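Local structure of sortase SrtE1 (Streptomyces coelicolor, 5CUW) at residues 63-68 / 96-101; 40-45 / 51-56. The protein anchors surface proteins to the cell wall as a class E sortase, a transpeptidase that recognises Leu-Ala-x-Thr-Gly and Leu-Pro-x-Thr-Gly sorting signals. All blocks are in the same frame, centred on the assembly; numbering follows the deposited sequence.

Contact 1. Residues 63-68 / 96-101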
loop_
_atom_site.group_PDB
_atom_site.type_symbol
_atom_site.label_atom_id
_atom_site.label_comp_id
_atom_site.label_asym_id
_atom_site.label_seq_id
_atom_site.Cartn_x
_atom_site.Cartn_y
_atom_site.Cartn_z
ATOM N N VAL A 63 5.191 -3.195 -13.999
ATOM C CA VAL A 63 4.163 -3.002 -12.987
ATOM C C VAL A 63 3.654 -1.552 -12.927
ATOM O O VAL A 63 2.542 -1.283 -13.376
ATOM C CB VAL A 63 4.670 -3.438 -11.600
ATOM C CG1 VAL A 63 3.648 -3.094 -10.517
ATOM C CG2 VAL A 63 4.986 -4.951 -11.610
ATOM N N LEU A 64 4.446 -0.623 -12.389
ATOM C CA LEU A 64 3.937 0.744 -12.188
ATOM C C LEU A 64 3.536 1.433 -13.495
ATOM O O LEU A 64 2.514 2.112 -13.542
ATOM C CB LEU A 64 4.963 1.612 -11.450
ATOM C CG LEU A 64 5.664 0.988 -10.242
ATOM C CD1 LEU A 64 6.626 1.995 -9.621
ATOM C CD2 LEU A 64 4.655 0.485 -9.217
ATOM N N ASP A 65 4.321 1.271 -14.556
ATOM C CA ASP A 65 3.956 1.894 -15.824
ATOM C C ASP A 65 2.807 1.154 -16.509
ATOM O O ASP A 65 2.332 1.576 -17.555
ATOM C CB ASP A 65 5.154 1.972 -16.774
ATOM C CG ASP A 65 6.185 2.986 -16.321
ATOM O OD1 ASP A 65 5.942 3.666 -15.298
ATOM O OD2 ASP A 65 7.235 3.112 -16.985
ATOM N N ARG A 66 2.360 0.054 -15.915
ATOM C CA ARG A 66 1.227 -0.671 -16.465
ATOM C C ARG A 66 -0.042 -0.276 -15.722
ATOM O O ARG A 66 -1.087 -0.892 -15.892
ATOM C CB ARG A 66 1.456 -2.179 -16.378
ATOM C CG ARG A 66 2.720 -2.645 -17.082
ATOM C CD ARG A 66 2.736 -2.198 -18.534
ATOM N NE ARG A 66 1.508 -2.587 -19.219
ATOM C CZ ARG A 66 1.116 -2.118 -20.399
ATOM N NH1 ARG A 66 1.850 -1.228 -21.054
ATOM N NH2 ARG A 66 -0.021 -2.539 -20.922
ATOM N N GLY A 67 0.065 0.755 -14.894
ATOM C CA GLY A 67 -1.070 1.249 -14.139
ATOM C C GLY A 67 -1.389 0.414 -12.917
ATOM O O GLY A 67 -2.487 0.518 -12.378
ATOM N N MET A 68 -0.441 -0.414 -12.468
ATOM C CA MET A 68 -0.677 -1.235 -11.279
ATOM C C MET A 68 0.132 -0.746 -10.086
ATOM O O MET A 68 1.076 0.019 -10.252
ATOM C CB MET A 68 -0.347 -2.699 -11.572
ATOM C CG MET A 68 -1.151 -3.267 -12.724
ATOM S SD MET A 68 -0.941 -5.057 -12.887
ATOM C CE MET A 68 0.617 -5.153 -13.773
ATOM N N ASN A 96 1.651 10.439 -10.394
ATOM C CA ASN A 96 1.228 11.329 -11.482
ATOM C C ASN A 96 1.002 10.796 -12.902
ATOM O O ASN A 96 0.626 11.574 -13.780
ATOM C CB ASN A 96 2.232 12.467 -11.608
ATOM C CG ASN A 96 2.093 13.473 -10.511
ATOM O OD1 ASN A 96 2.973 13.600 -9.663
ATOM N ND2 ASN A 96 0.974 14.202 -10.509
ATOM N N THR A 97 1.247 9.521 -13.162
ATOM C CA THR A 97 0.963 8.995 -14.499
ATOM C C THR A 97 0.249 7.666 -14.399
ATOM O O THR A 97 -0.012 7.184 -13.300
ATOM C CB THR A 97 2.237 8.804 -15.349
ATOM O OG1 THR A 97 3.111 7.870 -14.700
ATOM C CG2 THR A 97 2.963 10.127 -15.545
ATOM N N HIS A 98 -0.073 7.095 -15.559
ATOM C CA HIS A 98 -0.661 5.761 -15.662
ATOM C C HIS A 98 -1.735 5.470 -14.627
ATOM O O HIS A 98 -1.626 4.519 -13.855
ATOM C CB HIS A 98 0.445 4.708 -15.570
ATOM C CG HIS A 98 1.368 4.716 -16.752
ATOM N ND1 HIS A 98 2.647 5.229 -16.696
ATOM C CD2 HIS A 98 1.177 4.319 -18.033
ATOM C CE1 HIS A 98 3.214 5.126 -17.885
ATOM N NE2 HIS A 98 2.345 4.574 -18.715
ATOM N N GLY A 99 -2.772 6.295 -14.605
ATOM C CA GLY A 99 -3.889 6.070 -13.710
ATOM C C GLY A 99 -3.677 6.694 -12.345
ATOM O O GLY A 99 -4.631 6.817 -11.564
ATOM N N GLU A 100 -2.426 7.081 -12.075
ATOM C CA GLU A 100 -2.004 7.762 -10.840
ATOM C C GLU A 100 -2.795 7.323 -9.616
ATOM O O GLU A 100 -3.520 8.106 -9.001
ATOM C CB GLU A 100 -2.092 9.283 -11.018
ATOM C CG GLU A 100 -3.227 9.741 -11.892
ATOM C CD GLU A 100 -3.068 11.183 -12.337
ATOM O OE1 GLU A 100 -4.019 11.969 -12.144
ATOM O OE2 GLU A 100 -1.995 11.528 -12.882
ATOM N N PRO A 101 -2.652 6.045 -9.257
ATOM C CA PRO A 101 -3.415 5.492 -8.137
ATOM C C PRO A 101 -3.126 6.193 -6.794
ATOM O O PRO A 101 -4.051 6.338 -5.990
ATOM C CB PRO A 101 -2.978 4.022 -8.104
ATOM C CG PRO A 101 -1.685 3.973 -8.875
ATOM C CD PRO A 101 -1.753 5.069 -9.886
HETATM O O HOH W 1 -3.942 2.646 -12.243
#
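A Schellman motif that ends helix 60-64 meets a type I' beta turn, with Asp65 and Gly67 on one side and His98 on the other. The helix end is closed by its own backbone. Val63 O accepts from Arg66 N and Met68 N, which reach it from opposite faces of its carbonyl plane, and Gly67 N bonds to Leu64 O. Gly67 has the positive phi of the C-prime residue, which favours glycine. The turn from Thr97 to Glu100 is closed by Glu100 N on Thr97 O at 2.7 Å.

The His98 ring leans on the helix end. Asp65 O lies over one of its faces, 3.0 Å from His98 CD2 and offset toward the rim. It is also near His98 NE2, but the angle is too poor for a hydrogen bond. Asp65 CB sits over the same face, in a CH-pi contact 4.2 Å from the centroid of the His98 ring. The His98 ring stands beside its own backbone N, with CG anti to the carbonyl carbon (chi1 -68°). From there His98 ND1 makes a weak hydrogen bond with Thr97 OG1 at 3.3 Å, which may limit the turning of the ring.

Next to the ring the two backbones also approach. Gly67 CA makes a CA-H...O contact of 3.3 Å with His98 O. One water donates to Gly67 O at 2.6 Å and, more weakly, to His98 O. The polar end of Asp65 turns to another partner: OD1 is hydrogen-bonded to NE2 of His94. If His94 is catalytic, as inferred, Asp65 would be a second-shell residue that probably positions it. A Schellman helix end packed on a type I' turn thus lies beside the inferred active-site His94 of the sortase domain.

Contact 2. Residues 40-45 / 51-56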
loop_
_atom_site.group_PDB
_atom_site.type_symbol
_atom_site.label_atom_id
_atom_site.label_comp_id
_atom_site.label_asym_id
_atom_site.label_seq_id
_atom_site.Cartn_x
_atom_site.Cartn_y
_atom_site.Cartn_z
ATOM N N PHE A 40 -2.053 -10.129 -8.467
ATOM C CA PHE A 40 -2.636 -11.155 -7.609
ATOM C C PHE A 40 -3.736 -10.659 -6.688
ATOM O O PHE A 40 -4.347 -11.449 -5.976
ATOM C CB PHE A 40 -1.544 -11.832 -6.769
ATOM C CG PHE A 40 -0.829 -10.916 -5.829
ATOM C CD1 PHE A 40 -1.325 -10.674 -4.557
ATOM C CD2 PHE A 40 0.364 -10.316 -6.200
ATOM C CE1 PHE A 40 -0.660 -9.848 -3.688
ATOM C CE2 PHE A 40 1.035 -9.491 -5.327
ATOM C CZ PHE A 40 0.522 -9.249 -4.072
ATOM N N ALA A 41 -3.993 -9.358 -6.685
ATOM C CA ALA A 41 -5.045 -8.844 -5.835
ATOM C C ALA A 41 -5.536 -7.511 -6.365
ATOM O O ALA A 41 -4.992 -6.998 -7.340
ATOM C CB ALA A 41 -4.548 -8.700 -4.400
ATOM N N LEU A 42 -6.572 -6.972 -5.727
ATOM C CA LEU A 42 -7.093 -5.639 -6.055
ATOM C C LEU A 42 -7.028 -4.742 -4.818
ATOM O O LEU A 42 -7.420 -5.157 -3.727
ATOM C CB LEU A 42 -8.534 -5.716 -6.564
ATOM C CG LEU A 42 -8.796 -5.881 -8.064
ATOM C CD1 LEU A 42 -10.291 -6.011 -8.307
ATOM C CD2 LEU A 42 -8.235 -4.701 -8.853
ATOM N N LEU A 43 -6.532 -3.520 -4.988
ATOM C CA LEU A 43 -6.528 -2.540 -3.903
ATOM C C LEU A 43 -7.676 -1.540 -4.085
ATOM O O LEU A 43 -7.819 -0.960 -5.162
ATOM C CB LEU A 43 -5.205 -1.796 -3.853
ATOM C CG LEU A 43 -5.032 -0.812 -2.691
ATOM C CD1 LEU A 43 -4.813 -1.577 -1.390
ATOM C CD2 LEU A 43 -3.870 0.141 -2.957
ATOM N N HIS A 44 -8.484 -1.349 -3.042
ATOM C CA HIS A 44 -9.597 -0.402 -3.083
ATOM C C HIS A 44 -9.356 0.708 -2.072
ATOM O O HIS A 44 -9.072 0.433 -0.914
ATOM C CB HIS A 44 -10.941 -1.068 -2.760
ATOM C CG HIS A 44 -11.285 -2.237 -3.631
ATOM N ND1 HIS A 44 -12.235 -2.168 -4.628
ATOM C CD2 HIS A 44 -10.834 -3.515 -3.630
ATOM C CE1 HIS A 44 -12.343 -3.348 -5.214
ATOM N NE2 HIS A 44 -11.503 -4.182 -4.629
ATOM N N ILE A 45 -9.483 1.956 -2.501
ATOM C CA ILE A 45 -9.478 3.077 -1.560
ATOM C C ILE A 45 -10.686 3.933 -1.906
ATOM O O ILE A 45 -10.592 4.850 -2.726
ATOM C CB ILE A 45 -8.174 3.905 -1.620
ATOM C CG1 ILE A 45 -6.954 2.983 -1.698
ATOM C CG2 ILE A 45 -8.038 4.817 -0.394
ATOM C CD1 ILE A 45 -5.648 3.722 -1.782
ATOM N N VAL A 51 -9.558 1.906 -7.601
ATOM C CA VAL A 51 -9.530 0.443 -7.659
ATOM C C VAL A 51 -8.396 0.068 -8.607
ATOM O O VAL A 51 -8.377 0.509 -9.759
ATOM C CB VAL A 51 -10.853 -0.169 -8.140
ATOM C CG1 VAL A 51 -10.740 -1.706 -8.178
ATOM C CG2 VAL A 51 -11.988 0.248 -7.237
ATOM N N VAL A 52 -7.442 -0.724 -8.126
ATOM C CA VAL A 52 -6.218 -0.917 -8.888
ATOM C C VAL A 52 -5.554 -2.241 -8.537
ATOM O O VAL A 52 -5.496 -2.629 -7.370
ATOM C CB VAL A 52 -5.240 0.250 -8.659
ATOM C CG1 VAL A 52 -4.826 0.359 -7.168
ATOM C CG2 VAL A 52 -4.024 0.126 -9.569
ATOM N N PRO A 53 -5.064 -2.952 -9.556
ATOM C CA PRO A 53 -4.498 -4.273 -9.275
ATOM C C PRO A 53 -3.150 -4.157 -8.581
ATOM O O PRO A 53 -2.415 -3.189 -8.812
ATOM C CB PRO A 53 -4.358 -4.907 -10.667
ATOM C CG PRO A 53 -5.197 -4.015 -11.606
ATOM C CD PRO A 53 -5.097 -2.654 -10.999
ATOM N N ILE A 54 -2.845 -5.129 -7.730
ATOM C CA ILE A 54 -1.525 -5.257 -7.115
ATOM C C ILE A 54 -0.757 -6.368 -7.810
ATOM O O ILE A 54 -1.295 -7.457 -8.014
ATOM C CB ILE A 54 -1.609 -5.579 -5.597
ATOM C CG1 ILE A 54 -2.541 -4.608 -4.866
ATOM C CG2 ILE A 54 -0.204 -5.595 -4.964
ATOM C CD1 ILE A 54 -2.695 -4.935 -3.382
ATOM N N ALA A 55 0.485 -6.101 -8.198
ATOM C CA ALA A 55 1.302 -7.134 -8.817
ATOM C C ALA A 55 2.551 -7.364 -7.978
ATOM O O ALA A 55 2.894 -6.550 -7.138
ATOM C CB ALA A 55 1.672 -6.756 -10.239
ATOM N N GLU A 56 3.233 -8.480 -8.203
ATOM C CA GLU A 56 4.429 -8.789 -7.431
ATOM C C GLU A 56 5.620 -8.010 -7.994
ATOM O O GLU A 56 5.875 -8.049 -9.194
ATOM C CB GLU A 56 4.704 -10.304 -7.457
ATOM C CG GLU A 56 5.871 -10.753 -6.572
ATOM C CD GLU A 56 5.568 -10.658 -5.078
ATOM O OE1 GLU A 56 4.669 -9.886 -4.690
ATOM O OE2 GLU A 56 6.232 -11.361 -4.281
#
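Strands 39-45 and 50-56 form an antiparallel hairpin in the beta barrel of the extracellular catalytic domain of this membrane protein, with a classic bulge where Phe40 and Ala41 both face Ile54. Four backbone hydrogen bonds cross it. At the bulge, Phe40 N gives to Ile54 O at 2.8 Å, nearly along the C=O axis. Ile54 N gives to Ala41 O, with the donor 45° out of the carbonyl plane. Further on, Leu43 and Val52 bond both ways: Leu43 N to Val52 O at 2.7 Å, and Val52 N to Leu43 O at 3.0 Å. Pro53 has no N-H to offer, but it falls in the non-hydrogen-bonded pair with Leu42, where none is needed across the hairpin. Its CA also makes a CA-H...O contact with Ala41 O.

The Phe40 ring takes the crowded position between its backbone N and carbonyl carbon (chi1 62°). This brings it back over strand 50-56, where Ile54 O lies over one face and Glu56 N meets the edge in plane. Phe40 CZ touches Ile54 CG2 at 3.8 Å. An alanine here is likely to leave a gap beside Ile54 CG2 and take the aromatic neighbour from Glu56. Leu43 CB packs on Ile54 CG1 at 4.0 Å and also on Val52 CG1. On the other face, Leu42 CD2 reaches Val51 CG1 and Pro53, while Val51 CG2 lies 3.6 Å from His44 ND1, the two side chains pointing the same way.

Outward backbone bonds run from Leu42 and His44 to strand 113-117, and from Pro53 and Ala55 to strand 69-71. Both strands are therefore paired on each side, and two side-chain bonds reinforce this: His44 NE2 to Glu117 OE1, and Glu56 OE1 to His71 ND1.

Contact 2 comes first along the chain, and strand 50-56 leads on to helix 60-64, whose end belongs to contact 1. The centres of the two contacts are about 12 Å apart, yet their residues touch. Gly67 O lies 3.2 Å from Val52 CG2, and Met68 CB is 3.5 Å from Pro53 O. Val63 CG2 also packs on Ala55 CB at 4.0 Å. Contact 1 is nearer the inferred active-site residue His94: measured between side chains, Asp65 is about 3 Å from His94 and Val52 about 9 Å. The side chain of Tyr72, inferred to recognise substrate, is about 8 Å from the side chains of both Leu64 and Glu56.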